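Local coordinates for FAD dependent oxidoreductase domain-containing protein (Deinococcus radiodurans R1, PDB 3C4N), which probably acts as an FAD-dependent oxidoreductase of the ETF-QO/FixC family and, in this crystal, binds ADP, at residues V230-G233 and A234-P237; G376-A379 and D380-L384. All coordinates share one frame; numbering follows the deposited sequence.

Overall arrangement
Both contacts are places where the chain leaves a strand of the mixed sheet containing strand 36-42 and turns into a helix. Contact 1 follows strand 227-230 and leads into helix 236-244; contact 2 follows strand 370-374 and leads into helix 379-398. The two strands are parallel neighbours, so the turns come close without touching: their centres are 15 Å apart and their nearest atoms about 7 Å. ADP is the common reference point. Ala231, Ala232 and Gly233 line its pocket, whereas in contact 2 the side chain of Ala379 stays about 6 Å from the nucleotide. Met47, which binds ADP, lies near both, close to Gly233 and closer to Gly383.

Contact 1 of 2, residues V230-G233 and A234-P237; sequences VAAG and AAGP. With ADP (adenosine-5'-diphosphate), chain C.
Gly233 and Gly236 are joined through their backbones where strand 227-230 gives way to helix 236-244. Gly236 N donates to Gly233 O at 2.7 Å, and one residue earlier Ala235 N makes a longer bond to Ala232 O, 3.3 Å, as the chain coils into the first helical turn. Gly233 has a positive phi of 65° at this turn into the helix.

The side chains are small. Val230 has CG1 anti to its backbone N (chi1 174°), which lays that methyl against Gly236 CA at 3.8 Å; its side chain also meets Leu239 and Val240 farther along the helix. Ala232 CB sits over the face of the adenine five-membered ring, 3.6 Å from ADP C8, while the distance from Ala232 CB to Ala235 CB is 4.3 Å.

ADP is also hydrogen-bonded to Thr79, Ala195 and Met47, whereas the closest approaches of this turn to it involve carbon. Gly233 combines its positive phi with the absence of a side chain, and its bare CA lets the turn lie close against the diphosphate, with Gly233 CA 3.4 Å from ADP O1B.

Contact 2 of 2, residues G376-A379 and D380-L384; sequences GPLA and DTLGL
Leu378 and Ala379 reach forward from the turn into helix 379-398, and the residues before them set up that turn. Gly376 opens it: Gly376 O accepts from Ala379 N at 2.8 Å, closing a type I beta turn. Pro377 and Leu378 form its corners, and the carbonyl of Pro377 takes part through a water that donates to Pro377 O at 2.8 Å and accepts from Asp380 N, also at 2.8 Å. An N-H of the first helical turn is thereby satisfied from the loop side.

Leu378 stands at the N-cap position, and its carbonyl O is gripped twice. Leu382 N lies 3.1 Å from Leu378 O in the regular helical bond, and Thr381 N comes closer to Leu378 O, at 2.8 Å. The two leucine side chains meet as well: Leu382 has CG beside its backbone N (chi1 -49°), and Leu382 CD1 comes alongside Leu378 CB at 4.2 Å.

Ala379 begins the helix proper. Ala379 O receives Gly383 N at 2.8 Å, while its CB points away overall, though it still touches Asp380 N. Arg46, at the start of helix 46-58, meets both neighbours: Ala379 packs on it, and Asp380, with CG likewise folded back beside its N, directs OD1 into a salt bridge with it. Thr381 and Leu382 rest on Ala99 of helix 96-107, and Leu384 packs on both of these helices.

This is a strand-turn-helix junction, a beta turn running directly into the buried first turn of helix 379-398, consistent with the Rossmann-type nucleotide-binding fold of FAD-dependent oxidoreductases. Helix 379-398 begins beside helix 46-58, whose start belongs to a probable GxGxxG dinucleotide-binding motif, close to Met47 of the ADP site.

Contact 1 of 2, residues V230-G233 and A234-P237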
loop_
_atom_site.group_PDB
_atom_site.type_symbol
_atom_site.label_atom_id
_atom_site.label_comp_id
_atom_site.label_asym_id
_atom_site.label_seq_id
_atom_site.Cartn_x
_atom_site.Cartn_y
_atom_site.Cartn_z
ATOM N N VAL A 230 -18.697 3.508 -1.612
ATOM C CA VAL A 230 -18.765 2.086 -1.927
ATOM C C VAL A 230 -18.366 1.828 -3.374
ATOM O O VAL A 230 -19.193 1.887 -4.285
ATOM C CB VAL A 230 -20.195 1.542 -1.701
ATOM C CG1 VAL A 230 -20.299 0.110 -2.155
ATOM C CG2 VAL A 230 -20.568 1.655 -0.246
ATOM N N ALA A 231 -17.081 1.532 -3.564
ATOM C CA ALA A 231 -16.506 1.246 -4.880
ATOM C C ALA A 231 -16.100 -0.222 -4.945
ATOM O O ALA A 231 -15.016 -0.536 -5.421
ATOM C CB ALA A 231 -15.288 2.120 -5.110
ATOM N N ALA A 232 -16.979 -1.111 -4.486
ATOM C CA ALA A 232 -16.675 -2.526 -4.473
ATOM C C ALA A 232 -16.997 -3.186 -5.797
ATOM O O ALA A 232 -16.992 -4.408 -5.906
ATOM C CB ALA A 232 -17.438 -3.207 -3.344
ATOM N N GLY A 233 -17.252 -2.373 -6.815
ATOM C CA GLY A 233 -17.589 -2.919 -8.115
ATOM C C GLY A 233 -18.907 -3.672 -8.036
ATOM O O GLY A 233 -19.831 -3.258 -7.335
ATOM N N ALA A 234 -18.979 -4.792 -8.747
ATOM C CA ALA A 234 -20.168 -5.632 -8.792
ATOM C C ALA A 234 -20.651 -6.042 -7.406
ATOM O O ALA A 234 -21.832 -6.321 -7.213
ATOM C CB ALA A 234 -19.893 -6.862 -9.629
ATOM N N ALA A 235 -19.747 -6.069 -6.432
ATOM C CA ALA A 235 -20.131 -6.451 -5.082
ATOM C C ALA A 235 -20.677 -5.259 -4.291
ATOM O O ALA A 235 -21.062 -5.392 -3.127
ATOM C CB ALA A 235 -18.923 -7.073 -4.349
ATOM N N GLY A 236 -20.725 -4.093 -4.928
ATOM C CA GLY A 236 -21.220 -2.898 -4.257
ATOM C C GLY A 236 -22.679 -2.965 -3.849
ATOM O O GLY A 236 -23.012 -2.632 -2.718
ATOM N N PRO A 237 -23.585 -3.370 -4.755
ATOM C CA PRO A 237 -25.012 -3.463 -4.424
ATOM C C PRO A 237 -25.315 -4.357 -3.213
ATOM O O PRO A 237 -26.051 -3.962 -2.315
ATOM C CB PRO A 237 -25.619 -3.999 -5.715
ATOM C CG PRO A 237 -24.778 -3.301 -6.757
ATOM C CD PRO A 237 -23.377 -3.502 -6.208
HETATM P PB ADP C . -14.447 -1.577 -10.355
HETATM O O1B ADP C . -15.774 -0.965 -10.291
HETATM O O2B ADP C . -13.303 -0.459 -10.367
HETATM O O3B ADP C . -14.313 -2.492 -11.680
HETATM P PA ADP C . -13.398 -3.764 -9.290
HETATM O O1A ADP C . -14.330 -4.905 -9.371
HETATM O O2A ADP C . -12.516 -3.709 -10.646
HETATM O O3A ADP C . -14.197 -2.394 -9.045
HETATM O "O5'" ADP C . -12.491 -3.765 -7.972
HETATM C "C5'" ADP C . -13.186 -3.082 -6.975
HETATM C "C4'" ADP C . -12.659 -3.452 -5.614
HETATM O "O4'" ADP C . -13.417 -3.559 -4.381
HETATM C "C3'" ADP C . -12.208 -4.828 -5.992
HETATM O "O3'" ADP C . -10.921 -4.767 -6.610
HETATM C "C2'" ADP C . -12.225 -5.622 -4.684
HETATM O "O2'" ADP C . -10.922 -6.167 -4.416
HETATM C "C1'" ADP C . -12.703 -4.579 -3.635
HETATM N N9 ADP C . -13.710 -5.040 -2.735
HETATM C C8 ADP C . -14.864 -5.740 -3.121
HETATM N N7 ADP C . -15.564 -6.048 -2.044
HETATM C C5 ADP C . -14.943 -5.540 -0.946
HETATM C C6 ADP C . -15.248 -5.434 0.436
HETATM N N6 ADP C . -16.561 -5.657 0.904
HETATM N N1 ADP C . -14.347 -4.861 1.265
HETATM C C2 ADP C . -13.197 -4.365 0.810
HETATM N N3 ADP C . -12.890 -4.375 -0.435
HETATM C C4 ADP C . -13.761 -4.885 -1.398
#

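Contact 2 of 2, residues G376-A379 and D380-L384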
loop_
_atom_site.group_PDB
_atom_site.type_symbol
_atom_site.label_atom_id
_atom_site.label_comp_id
_atom_site.label_asym_id
_atom_site.label_seq_id
_atom_site.Cartn_x
_atom_site.Cartn_y
_atom_site.Cartn_z
ATOM N N GLY A 376 -18.816 -0.501 -14.577
ATOM C CA GLY A 376 -19.601 -1.174 -15.604
ATOM C C GLY A 376 -18.964 -1.346 -16.978
ATOM O O GLY A 376 -17.861 -0.852 -17.220
ATOM N N PRO A 377 -19.660 -2.023 -17.913
ATOM C CA PRO A 377 -19.195 -2.288 -19.285
ATOM C C PRO A 377 -18.688 -1.090 -20.088
ATOM O O PRO A 377 -18.042 -1.265 -21.123
ATOM C CB PRO A 377 -20.409 -2.956 -19.946
ATOM C CG PRO A 377 -21.062 -3.656 -18.805
ATOM C CD PRO A 377 -20.993 -2.615 -17.696
ATOM N N LEU A 378 -18.968 0.124 -19.630
ATOM C CA LEU A 378 -18.484 1.288 -20.377
ATOM C C LEU A 378 -17.397 2.044 -19.609
ATOM O O LEU A 378 -16.940 3.105 -20.044
ATOM C CB LEU A 378 -19.637 2.243 -20.725
ATOM C CG LEU A 378 -20.723 1.716 -21.682
ATOM C CD1 LEU A 378 -21.822 2.742 -21.793
ATOM C CD2 LEU A 378 -20.154 1.411 -23.050
ATOM N N ALA A 379 -16.954 1.467 -18.497
ATOM C CA ALA A 379 -15.936 2.109 -17.675
ATOM C C ALA A 379 -14.673 2.549 -18.425
ATOM O O ALA A 379 -14.020 3.510 -18.021
ATOM C CB ALA A 379 -15.563 1.212 -16.505
ATOM N N ASP A 380 -14.315 1.866 -19.504
ATOM C CA ASP A 380 -13.123 2.272 -20.230
ATOM C C ASP A 380 -13.302 3.645 -20.898
ATOM O O ASP A 380 -12.334 4.390 -21.062
ATOM C CB ASP A 380 -12.721 1.199 -21.264
ATOM C CG ASP A 380 -12.344 -0.152 -20.605
ATOM O OD1 ASP A 380 -11.593 -0.146 -19.591
ATOM O OD2 ASP A 380 -12.791 -1.211 -21.113
ATOM N N THR A 381 -14.532 4.000 -21.258
ATOM C CA THR A 381 -14.765 5.295 -21.900
ATOM C C THR A 381 -15.264 6.385 -20.951
ATOM O O THR A 381 -15.040 7.569 -21.194
ATOM C CB THR A 381 -15.789 5.171 -23.051
ATOM O OG1 THR A 381 -15.316 4.223 -24.016
ATOM C CG2 THR A 381 -15.997 6.525 -23.739
ATOM N N LEU A 382 -15.916 5.975 -19.868
ATOM C CA LEU A 382 -16.509 6.916 -18.923
ATOM C C LEU A 382 -16.147 6.744 -17.438
ATOM O O LEU A 382 -16.646 7.496 -16.601
ATOM C CB LEU A 382 -18.032 6.817 -19.059
ATOM C CG LEU A 382 -18.618 6.874 -20.477
ATOM C CD1 LEU A 382 -20.061 6.387 -20.474
ATOM C CD2 LEU A 382 -18.526 8.279 -21.010
ATOM N N GLY A 383 -15.297 5.773 -17.107
ATOM C CA GLY A 383 -14.943 5.512 -15.712
ATOM C C GLY A 383 -14.364 6.636 -14.861
ATOM O O GLY A 383 -14.906 6.948 -13.806
ATOM N N LEU A 384 -13.254 7.229 -15.291
ATOM C CA LEU A 384 -12.632 8.309 -14.532
ATOM C C LEU A 384 -13.615 9.440 -14.242
ATOM O O LEU A 384 -13.741 9.878 -13.103
ATOM C CB LEU A 384 -11.414 8.865 -15.284
ATOM C CG LEU A 384 -10.198 7.935 -15.391
ATOM C CD1 LEU A 384 -9.112 8.523 -16.326
ATOM C CD2 LEU A 384 -9.638 7.738 -13.994
HETATM O O HOH W 1 -15.621 0.123 -21.205
#